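Local coordinates for protein saframycin Mx1 synthetase B (Legionella pneumophila subsp. pneumophila, PDB 3KXW) that belongs to the AMP-binding (ANL) family of enzymes and holds 5'-O-[(S)-(dodecanoyloxy)(hydroxy)phosphoryl]adenosine in a pocket of the chain, at residues A[107-112]-A[178-183]; A[171-176]-A[328-333]; A[184-189]-A[412-417]. All coordinates share one frame; numbering follows the deposited sequence.

Contact 1 (A[107-112]-A[178-183])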
loop_
_atom_site.group_PDB
_atom_site.type_symbol
_atom_site.label_atom_id
_atom_site.label_comp_id
_atom_site.label_asym_id
_atom_site.label_seq_id
_atom_site.Cartn_x
_atom_site.Cartn_y
_atom_site.Cartn_z
ATOM N N ALA A 107 -6.344 -9.924 12.183
ATOM C CA ALA A 107 -7.746 -9.550 12.368
ATOM C C ALA A 107 -8.136 -9.565 13.846
ATOM O O ALA A 107 -8.787 -8.651 14.327
ATOM C CB ALA A 107 -8.674 -10.468 11.542
ATOM N N GLN A 108 -7.750 -10.606 14.576
ATOM C CA GLN A 108 -8.083 -10.664 15.992
ATOM C C GLN A 108 -7.453 -9.508 16.777
ATOM O O GLN A 108 -8.066 -8.952 17.690
ATOM C CB GLN A 108 -7.636 -12.003 16.603
ATOM C CG GLN A 108 -7.750 -12.026 18.125
ATOM C CD GLN A 108 -9.196 -12.014 18.586
ATOM O OE1 GLN A 108 -9.694 -11.022 19.132
ATOM N NE2 GLN A 108 -9.888 -13.110 18.340
ATOM N N ARG A 109 -6.212 -9.157 16.450
ATOM C CA ARG A 109 -5.569 -8.049 17.157
ATOM C C ARG A 109 -6.261 -6.729 16.836
ATOM O O ARG A 109 -6.351 -5.861 17.683
ATOM C CB ARG A 109 -4.069 -7.966 16.840
ATOM C CG ARG A 109 -3.249 -9.133 17.368
ATOM C CD ARG A 109 -1.849 -9.177 16.746
ATOM N NE ARG A 109 -1.242 -10.478 17.009
ATOM C CZ ARG A 109 -0.689 -10.804 18.170
ATOM N NH1 ARG A 109 -0.625 -9.907 19.145
ATOM N NH2 ARG A 109 -0.181 -12.018 18.356
ATOM N N ILE A 110 -6.756 -6.593 15.612
ATOM C CA ILE A 110 -7.475 -5.384 15.215
ATOM C C ILE A 110 -8.842 -5.303 15.907
ATOM O O ILE A 110 -9.255 -4.248 16.399
ATOM C CB ILE A 110 -7.580 -5.287 13.687
ATOM C CG1 ILE A 110 -6.227 -4.857 13.121
ATOM C CG2 ILE A 110 -8.668 -4.300 13.271
ATOM C CD1 ILE A 110 -6.149 -4.849 11.591
ATOM N N VAL A 111 -9.528 -6.431 15.990
ATOM C CA VAL A 111 -10.775 -6.464 16.744
ATOM C C VAL A 111 -10.572 -6.095 18.214
ATOM O O VAL A 111 -11.340 -5.331 18.776
ATOM C CB VAL A 111 -11.501 -7.832 16.602
ATOM C CG1 VAL A 111 -12.681 -7.955 17.617
ATOM C CG2 VAL A 111 -11.983 -8.005 15.177
ATOM N N THR A 112 -9.533 -6.628 18.834
ATOM C CA THR A 112 -9.299 -6.328 20.241
ATOM C C THR A 112 -9.003 -4.840 20.455
ATOM O O THR A 112 -9.454 -4.246 21.421
ATOM C CB THR A 112 -8.159 -7.184 20.772
ATOM O OG1 THR A 112 -8.501 -8.572 20.580
ATOM C CG2 THR A 112 -7.904 -6.899 22.272
ATOM N N SER A 178 4.378 -3.252 13.120
ATOM C CA SER A 178 3.729 -3.396 14.402
ATOM C C SER A 178 2.784 -4.587 14.348
ATOM O O SER A 178 1.632 -4.470 14.739
ATOM C CB SER A 178 2.966 -2.122 14.764
ATOM O OG SER A 178 3.841 -1.023 14.859
ATOM N N THR A 179 3.264 -5.737 13.874
ATOM C CA THR A 179 2.382 -6.895 13.754
ATOM C C THR A 179 1.784 -7.276 15.104
ATOM O O THR A 179 0.653 -7.766 15.163
ATOM C CB THR A 179 3.090 -8.110 13.134
ATOM O OG1 THR A 179 4.300 -8.373 13.854
ATOM C CG2 THR A 179 3.445 -7.822 11.682
HETATM N N MSE A 180 2.518 -7.020 16.187
HETATM C CA MSE A 180 2.060 -7.431 17.523
HETATM C C MSE A 180 1.044 -6.493 18.166
HETATM O O MSE A 180 0.187 -6.937 18.928
HETATM C CB MSE A 180 3.246 -7.684 18.462
HETATM C CG MSE A 180 4.206 -8.785 17.951
HETATM SE SE MSE A 180 3.334 -10.566 17.676
HETATM C CE MSE A 180 2.773 -10.859 19.532
ATOM N N HIS A 181 1.138 -5.197 17.877
ATOM C CA HIS A 181 0.105 -4.260 18.307
ATOM C C HIS A 181 -0.223 -3.331 17.142
ATOM O O HIS A 181 0.273 -2.217 17.078
ATOM C CB HIS A 181 0.572 -3.445 19.515
ATOM C CG HIS A 181 0.866 -4.270 20.730
ATOM N ND1 HIS A 181 -0.123 -4.759 21.559
ATOM C CD2 HIS A 181 2.041 -4.686 21.262
ATOM C CE1 HIS A 181 0.427 -5.447 22.547
ATOM N NE2 HIS A 181 1.737 -5.419 22.390
ATOM N N PRO A 182 -1.033 -3.813 16.194
ATOM C CA PRO A 182 -1.263 -3.067 14.957
ATOM C C PRO A 182 -1.704 -1.650 15.274
ATOM O O PRO A 182 -2.523 -1.450 16.185
ATOM C CB PRO A 182 -2.401 -3.841 14.282
ATOM C CG PRO A 182 -2.217 -5.241 14.759
ATOM C CD PRO A 182 -1.745 -5.106 16.201
ATOM N N LYS A 183 -1.186 -0.692 14.514
ATOM C CA LYS A 183 -1.481 0.732 14.744
ATOM C C LYS A 183 -2.579 1.199 13.809
ATOM O O LYS A 183 -2.406 1.184 12.585
ATOM C CB LYS A 183 -0.232 1.583 14.492
ATOM C CG LYS A 183 0.908 1.362 15.481
ATOM C CD LYS A 183 2.159 2.105 14.969
ATOM C CE LYS A 183 3.142 2.442 16.084
ATOM N NZ LYS A 183 3.855 1.219 16.548
#
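Ile110 and Pro182 bring a helix and a loop together, with their CA atoms 6.6 Å apart. Residues 107-112 are regular helix, within helix 101-114. Residues 178-183 form neither helix nor strand. They belong to the Ser/Thr/Gly-rich signature loop of the AMP-binding family, which joins strand 169-174 to strand 184-188.

Arg109 carries most of the contact, and different parts of its side chain meet different residues of the loop. At its root, Arg109 CB packs on Pro182 CD at 3.7 Å. Further along, Arg109 CD sits 3.3 Å from Thr179 O. This carbonyl oxygen is buried here and has no hydrogen-bond partner in the model. At the tip, Arg109 NH1 gives Met180 O a weak hydrogen bond of 3.1 Å, bent to 128°.

The torsions explain this reach. Arg109 CG lies anti to the carbonyl carbon (chi1 -67°). The chain is extended from CG to NE, which carries the guanidinium out to Met180. The main polar partner of the group is Asp105, one turn earlier on the same helix, which takes NE in a salt bridge. Asp105 and the loop carbonyl thus hold different nitrogens of one guanidinium, which should limit its rotation.

Met180, built as selenomethionine, bends at chi2 and chi3. The bends bring Met180 CE to 3.4 Å from Arg109 NH2, while SE lies over one face of the guanidinium, 3.8 Å above the plane and displaced toward the rim.

Next to Arg109 on the helix, Ile110 meets Pro182 in an apolar contact. Both also touch Tyr174 of strand 169-174, which therefore borders the helix and the loop. Thr179 OG1 turns to another partner, Asn467 O. The apolar contact itself is light: Ile110 CG1 meets Pro182 CB at 4.1 Å.

Contact 2 (A[171-176]-A[328-333]). With 1ZZ (5'-O-[(S)-(dodecanoyloxy)(hydroxy)phosphoryl]adenosine), chain B.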
loop_
_atom_site.group_PDB
_atom_site.type_symbol
_atom_site.label_atom_id
_atom_site.label_comp_id
_atom_site.label_asym_id
_atom_site.label_seq_id
_atom_site.Cartn_x
_atom_site.Cartn_y
_atom_site.Cartn_z
ATOM N N PHE A 171 -12.253 7.079 9.666
ATOM C CA PHE A 171 -11.873 5.674 9.563
ATOM C C PHE A 171 -10.543 5.392 10.207
ATOM O O PHE A 171 -9.771 6.296 10.454
ATOM C CB PHE A 171 -11.849 5.203 8.100
ATOM C CG PHE A 171 -10.804 5.862 7.243
ATOM C CD1 PHE A 171 -9.627 5.196 6.898
ATOM C CD2 PHE A 171 -11.025 7.128 6.720
ATOM C CE1 PHE A 171 -8.660 5.811 6.056
ATOM C CE2 PHE A 171 -10.066 7.733 5.888
ATOM C CZ PHE A 171 -8.897 7.068 5.566
ATOM N N LEU A 172 -10.296 4.127 10.511
ATOM C CA LEU A 172 -8.991 3.729 10.989
ATOM C C LEU A 172 -8.227 3.076 9.858
ATOM O O LEU A 172 -8.733 2.154 9.240
ATOM C CB LEU A 172 -9.125 2.732 12.127
ATOM C CG LEU A 172 -9.850 3.212 13.376
ATOM C CD1 LEU A 172 -9.765 2.151 14.492
ATOM C CD2 LEU A 172 -9.306 4.551 13.855
ATOM N N GLN A 173 -7.020 3.542 9.576
ATOM C CA GLN A 173 -6.197 2.784 8.654
ATOM C C GLN A 173 -5.030 2.127 9.379
ATOM O O GLN A 173 -4.170 2.798 9.954
ATOM C CB GLN A 173 -5.752 3.601 7.428
ATOM C CG GLN A 173 -5.066 4.926 7.652
ATOM C CD GLN A 173 -4.593 5.581 6.306
ATOM O OE1 GLN A 173 -4.618 4.934 5.256
ATOM N NE2 GLN A 173 -4.188 6.859 6.347
ATOM N N TYR A 174 -5.033 0.803 9.368
ATOM C CA TYR A 174 -3.985 0.046 10.038
ATOM C C TYR A 174 -2.754 -0.083 9.159
ATOM O O TYR A 174 -2.858 -0.420 7.980
ATOM C CB TYR A 174 -4.524 -1.320 10.475
ATOM C CG TYR A 174 -5.334 -1.194 11.731
ATOM C CD1 TYR A 174 -4.735 -1.317 12.966
ATOM C CD2 TYR A 174 -6.686 -0.916 11.686
ATOM C CE1 TYR A 174 -5.458 -1.187 14.124
ATOM C CE2 TYR A 174 -7.424 -0.784 12.844
ATOM C CZ TYR A 174 -6.810 -0.905 14.055
ATOM O OH TYR A 174 -7.544 -0.757 15.215
ATOM N N THR A 175 -1.585 0.213 9.716
ATOM C CA THR A 175 -0.369 0.217 8.912
ATOM C C THR A 175 0.240 -1.166 8.924
ATOM O O THR A 175 -0.154 -2.015 9.726
ATOM C CB THR A 175 0.670 1.194 9.462
ATOM O OG1 THR A 175 1.023 0.802 10.793
ATOM C CG2 THR A 175 0.116 2.604 9.486
ATOM N N SER A 176 1.211 -1.399 8.050
ATOM C CA SER A 176 1.996 -2.623 8.151
ATOM C C SER A 176 2.985 -2.446 9.295
ATOM O O SER A 176 3.161 -1.344 9.841
ATOM C CB SER A 176 2.753 -2.912 6.855
ATOM O OG SER A 176 3.747 -1.923 6.631
ATOM N N GLY A 328 4.932 9.318 1.247
ATOM C CA GLY A 328 3.894 9.581 2.231
ATOM C C GLY A 328 3.756 8.423 3.199
ATOM O O GLY A 328 4.502 7.440 3.120
ATOM N N LEU A 329 2.814 8.556 4.122
ATOM C CA LEU A 329 2.534 7.516 5.112
ATOM C C LEU A 329 1.152 7.712 5.708
ATOM O O LEU A 329 0.589 8.802 5.639
ATOM C CB LEU A 329 3.581 7.428 6.218
ATOM C CG LEU A 329 4.354 8.565 6.905
ATOM C CD1 LEU A 329 3.977 10.013 6.545
ATOM C CD2 LEU A 329 4.565 8.336 8.413
ATOM N N ALA A 330 0.626 6.652 6.306
ATOM C CA ALA A 330 -0.756 6.663 6.786
ATOM C C ALA A 330 -0.958 7.735 7.851
ATOM O O ALA A 330 -2.024 8.321 7.943
ATOM C CB ALA A 330 -1.121 5.316 7.334
ATOM N N GLU A 331 0.080 7.966 8.655
ATOM C CA GLU A 331 0.023 8.944 9.757
ATOM C C GLU A 331 -0.185 10.367 9.244
ATOM O O GLU A 331 -0.608 11.258 9.988
ATOM C CB GLU A 331 1.283 8.858 10.637
ATOM C CG GLU A 331 1.312 7.631 11.542
ATOM C CD GLU A 331 1.930 6.413 10.873
ATOM O OE1 GLU A 331 1.995 6.390 9.615
ATOM O OE2 GLU A 331 2.363 5.479 11.602
ATOM N N ALA A 332 0.130 10.584 7.966
ATOM C CA ALA A 332 -0.120 11.875 7.335
ATOM C C ALA A 332 -1.236 11.763 6.294
ATOM O O ALA A 332 -1.297 12.539 5.334
ATOM C CB ALA A 332 1.145 12.425 6.714
ATOM N N THR A 333 -2.135 10.808 6.534
ATOM C CA THR A 333 -3.226 10.459 5.646
ATOM C C THR A 333 -2.704 9.751 4.412
ATOM O O THR A 333 -2.941 8.564 4.239
ATOM C CB THR A 333 -4.143 11.672 5.303
ATOM O OG1 THR A 333 -4.682 12.197 6.521
ATOM C CG2 THR A 333 -5.273 11.238 4.460
HETATM P P 1ZZ B . 2.280 3.317 4.847
HETATM C C1 1ZZ B . -3.954 8.894 -7.155
HETATM N N1 1ZZ B . 7.796 4.971 1.993
HETATM O O1 1ZZ B . 3.201 3.858 1.769
HETATM C C2 1ZZ B . -2.769 8.205 -6.465
HETATM N N2 1ZZ B . 7.063 6.236 0.301
HETATM O O2 1ZZ B . 1.684 4.148 3.536
HETATM C C3 1ZZ B . -2.062 9.135 -5.471
HETATM N N3 1ZZ B . 10.347 5.015 1.387
HETATM O O3 1ZZ B . 1.807 3.952 6.060
HETATM C C4 1ZZ B . -1.191 8.329 -4.495
HETATM N N4 1ZZ B . 10.751 6.282 -0.623
HETATM O O4 1ZZ B . 1.750 1.795 4.753
HETATM C C5 1ZZ B . -0.134 9.191 -3.785
HETATM N N5 1ZZ B . 9.117 7.437 -1.829
HETATM O O5 1ZZ B . 3.946 3.257 4.819
HETATM C C6 1ZZ B . 0.751 8.265 -2.939
HETATM O O6 1ZZ B . 6.472 3.567 3.553
HETATM C C7 1ZZ B . 2.020 8.768 -2.207
HETATM O O7 1ZZ B . 8.810 4.368 5.090
HETATM C C8 1ZZ B . 2.936 7.753 -1.494
HETATM O O8 1ZZ B . 7.025 5.670 6.211
HETATM C C9 1ZZ B . 2.359 7.447 -0.102
HETATM C C10 1ZZ B . 2.689 6.031 0.427
HETATM C C11 1ZZ B . 1.821 5.772 1.691
HETATM C C12 1ZZ B . 2.562 4.773 2.600
HETATM C C13 1ZZ B . 4.715 4.435 4.709
HETATM C C14 1ZZ B . 6.075 4.113 4.670
HETATM C C15 1ZZ B . 7.012 5.352 4.912
HETATM C C16 1ZZ B . 8.181 4.993 4.414
HETATM C C17 1ZZ B . 7.751 4.301 3.214
HETATM C C18 1ZZ B . 6.661 5.593 1.332
HETATM C C19 1ZZ B . 8.540 6.023 0.209
HETATM C C20 1ZZ B . 8.953 5.328 1.228
HETATM C C21 1ZZ B . 11.210 5.427 0.489
HETATM C C22 1ZZ B . 9.561 6.567 -0.769
HETATM O O HOH W 1 3.310 2.916 11.312
#
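Gln173 sends its CG between the backbone N and the carbonyl carbon (chi1 53°) and is extended beyond it, which carries its amide across to Ala330 and Thr333. Thr175, two residues on, places its CG2 anti to its own carbonyl carbon, facing Ala330. The two side chains therefore converge on the loop 328-333, which supplies Gly328, Leu329 and Ala330 to the ligand pocket.

The amide nitrogen makes the firm bond. Gln173 NE2 donates to Thr333 O at 3.0 Å, nearly straight at 162°. It approaches in the carbonyl plane, on a lone pair, with a C=O...N angle of 122°. The acceptor also lies close to the amide plane of Gln173, so the bond holds the amide in a set rotation. Ala330 packs beside it, with its CB 3.6 Å from Gln173 CD. The same methyl meets Thr175 CG2 at 3.7 Å.

A water extends the contact on the Thr175 side. It donates to Glu331 OE2 at 2.7 Å and reaches Thr175 OG1 at 3.2 Å. Glu331 OE2 is also hydrogen-bonded to Tyr413 OH.

The loop meets the ligand through one backbone hydrogen bond and a side-chain contact. Ala330 N donates to the phosphate oxygen O3 of 5'-O-[(S)-(dodecanoyloxy)(hydroxy)phosphoryl]adenosine at 3.0 Å. Leu329 CB rests 3.5 Å from ligand atom C13. Gln173 thus packs on the methyl group of Ala330, a residue that touches the ligand. Thr175 packs on the same methyl and itself comes close to the phosphate.

Helix 220-233 adjoins this packing, for Asp220 touches both Gln173 and Ala330, and Ile224 touches Gln173. Strand 184-188 runs antiparallel beside strand 169-174, where Gln173 and Val185 share a backbone hydrogen bond. Leu329 and Glu331 lean on Leu438 of strand 438-440.

Contact 3 (A[184-189]-A[412-417])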
loop_
_atom_site.group_PDB
_atom_site.type_symbol
_atom_site.label_atom_id
_atom_site.label_comp_id
_atom_site.label_asym_id
_atom_site.label_seq_id
_atom_site.Cartn_x
_atom_site.Cartn_y
_atom_site.Cartn_z
ATOM N N GLY A 184 -3.719 1.575 14.385
ATOM C CA GLY A 184 -4.851 2.081 13.629
ATOM C C GLY A 184 -4.842 3.597 13.612
ATOM O O GLY A 184 -5.183 4.260 14.605
ATOM N N VAL A 185 -4.409 4.152 12.491
ATOM C CA VAL A 185 -4.294 5.596 12.355
ATOM C C VAL A 185 -5.687 6.223 12.259
ATOM O O VAL A 185 -6.515 5.806 11.445
ATOM C CB VAL A 185 -3.466 5.962 11.111
ATOM C CG1 VAL A 185 -3.461 7.481 10.904
ATOM C CG2 VAL A 185 -2.042 5.371 11.239
HETATM N N MSE A 186 -5.947 7.208 13.116
HETATM C CA MSE A 186 -7.259 7.836 13.182
HETATM C C MSE A 186 -7.338 8.984 12.182
HETATM O O MSE A 186 -6.822 10.062 12.442
HETATM C CB MSE A 186 -7.482 8.357 14.604
HETATM C CG MSE A 186 -7.258 7.254 15.633
HETATM SE SE MSE A 186 -6.995 7.971 17.462
HETATM C CE MSE A 186 -8.661 8.878 17.716
ATOM N N VAL A 187 -7.970 8.731 11.037
ATOM C CA VAL A 187 -8.083 9.757 9.989
ATOM C C VAL A 187 -9.405 10.494 10.122
ATOM O O VAL A 187 -10.476 9.894 10.000
ATOM C CB VAL A 187 -7.980 9.120 8.588
ATOM C CG1 VAL A 187 -7.997 10.196 7.485
ATOM C CG2 VAL A 187 -6.709 8.311 8.520
ATOM N N SER A 188 -9.336 11.792 10.411
ATOM C CA SER A 188 -10.561 12.575 10.593
ATOM C C SER A 188 -11.167 12.933 9.243
ATOM O O SER A 188 -10.522 12.787 8.214
ATOM C CB SER A 188 -10.275 13.859 11.399
ATOM O OG SER A 188 -9.540 14.783 10.617
ATOM N N HIS A 189 -12.419 13.389 9.252
ATOM C CA HIS A 189 -13.042 13.859 8.032
ATOM C C HIS A 189 -12.268 15.018 7.401
ATOM O O HIS A 189 -12.164 15.103 6.174
ATOM C CB HIS A 189 -14.510 14.232 8.294
ATOM C CG HIS A 189 -15.412 13.042 8.357
ATOM N ND1 HIS A 189 -15.843 12.390 7.224
ATOM C CD2 HIS A 189 -15.946 12.371 9.408
ATOM C CE1 HIS A 189 -16.601 11.364 7.569
ATOM N NE2 HIS A 189 -16.685 11.330 8.888
ATOM N N GLY A 412 -3.805 10.395 15.728
ATOM C CA GLY A 412 -3.122 9.499 16.643
ATOM C C GLY A 412 -3.366 8.060 16.233
ATOM O O GLY A 412 -3.886 7.798 15.162
ATOM N N TYR A 413 -2.981 7.132 17.092
ATOM C CA TYR A 413 -3.271 5.728 16.895
ATOM C C TYR A 413 -4.393 5.336 17.853
ATOM O O TYR A 413 -4.325 5.650 19.048
ATOM C CB TYR A 413 -2.039 4.891 17.224
ATOM C CG TYR A 413 -0.820 5.197 16.377
ATOM C CD1 TYR A 413 -0.824 5.002 14.997
ATOM C CD2 TYR A 413 0.348 5.638 16.971
ATOM C CE1 TYR A 413 0.325 5.270 14.238
ATOM C CE2 TYR A 413 1.476 5.901 16.235
ATOM C CZ TYR A 413 1.465 5.720 14.867
ATOM O OH TYR A 413 2.636 5.989 14.168
ATOM N N TRP A 414 -5.398 4.631 17.338
ATOM C CA TRP A 414 -6.551 4.258 18.160
ATOM C C TRP A 414 -6.139 3.529 19.438
ATOM O O TRP A 414 -5.512 2.486 19.379
ATOM C CB TRP A 414 -7.540 3.395 17.374
ATOM C CG TRP A 414 -8.799 3.201 18.145
ATOM C CD1 TRP A 414 -9.145 2.122 18.905
ATOM C CD2 TRP A 414 -9.865 4.138 18.262
ATOM N NE1 TRP A 414 -10.375 2.332 19.484
ATOM C CE2 TRP A 414 -10.838 3.561 19.108
ATOM C CE3 TRP A 414 -10.088 5.408 17.739
ATOM C CZ2 TRP A 414 -12.034 4.213 19.432
ATOM C CZ3 TRP A 414 -11.287 6.057 18.055
ATOM C CH2 TRP A 414 -12.240 5.454 18.900
ATOM N N ASN A 415 -6.470 4.111 20.585
ATOM C CA ASN A 415 -6.265 3.440 21.866
ATOM C C ASN A 415 -4.803 3.051 22.148
ATOM O O ASN A 415 -4.541 2.037 22.783
ATOM C CB ASN A 415 -7.161 2.189 21.932
ATOM C CG ASN A 415 -7.314 1.669 23.340
ATOM O OD1 ASN A 415 -7.401 2.451 24.278
ATOM N ND2 ASN A 415 -7.318 0.342 23.505
ATOM N N GLN A 416 -3.862 3.849 21.656
ATOM C CA GLN A 416 -2.435 3.640 21.919
ATOM C C GLN A 416 -1.807 4.984 22.276
ATOM O O GLN A 416 -1.151 5.630 21.449
ATOM C CB GLN A 416 -1.714 2.995 20.728
ATOM C CG GLN A 416 -2.168 1.552 20.416
ATOM C CD GLN A 416 -1.185 0.787 19.552
ATOM O OE1 GLN A 416 -0.006 0.692 19.882
ATOM N NE2 GLN A 416 -1.672 0.205 18.459
ATOM N N PRO A 417 -2.029 5.421 23.513
ATOM C CA PRO A 417 -1.699 6.795 23.912
ATOM C C PRO A 417 -0.201 7.030 23.933
ATOM O O PRO A 417 0.249 8.087 23.490
ATOM C CB PRO A 417 -2.280 6.931 25.331
ATOM C CG PRO A 417 -2.982 5.629 25.640
ATOM C CD PRO A 417 -2.656 4.624 24.585
HETATM O O HOH W 2 -4.131 1.220 17.248
#
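Gly184 and Met186 hold the chain around Tyr413 by two backbone hydrogen bonds. Trp414 N donates to Gly184 O at 2.8 Å, and Met186 N donates to Gly412 O at 3.0 Å. Both are nearly straight. Between them Val185 faces Tyr413 as the non-hydrogen-bonded pair of a single antiparallel beta bridge. A water adds a third link: it accepts from Gly184 N at 2.9 Å and from Gln416 NE2, and donates to Trp414 O at 2.8 Å.

Met186, built as selenomethionine, packs across the bridge. Its CG meets the Trp414 ring at the edge, in plane. A bend at chi3 (60°) brings its CE to 3.8 Å from Trp414 CE3. SE makes an oblique Met-aromatic contact, 5.3 Å from the centroid of the six-membered ring.

Val185 makes an apolar contact with its bridge partner: its CG2 touches the edge of the Tyr413 ring, 3.8 Å from CE1.

A type II turn, Tyr413 to Gln416, leads from the bridge into helix 417-424, with Gln416 at its N-cap. The Tyr413 ring packs edge-to-face on Phe424 of that helix. Strand 184-188 has strand 169-174 as its antiparallel neighbour, and Met186 touches Leu172 there.

Overall arrangement
The three contacts surround one antiparallel strand pair, 169-174 and 184-188, in the AMP-binding part of the chain. Contact 2 uses the first strand, contact 1 the loop between the two, and contact 3 the second strand. Their partners are helix 101-114 before the pair and loops 328-333 and 412-417 after it. Centres of contacts 2 and 3 are about 9 Å apart, those of 1 and 3 about 13 Å, and those of 1 and 2 about 14 Å. Contact 2 reaches the ligand directly; the side chains of Val185 (contact 3) and Pro182 (contact 1) lie about 7 Å and 12 Å from it. The pair and its connecting loop thus lie between pocket loop 328-333, helix 101-114 and the segment leading into helix 417-424.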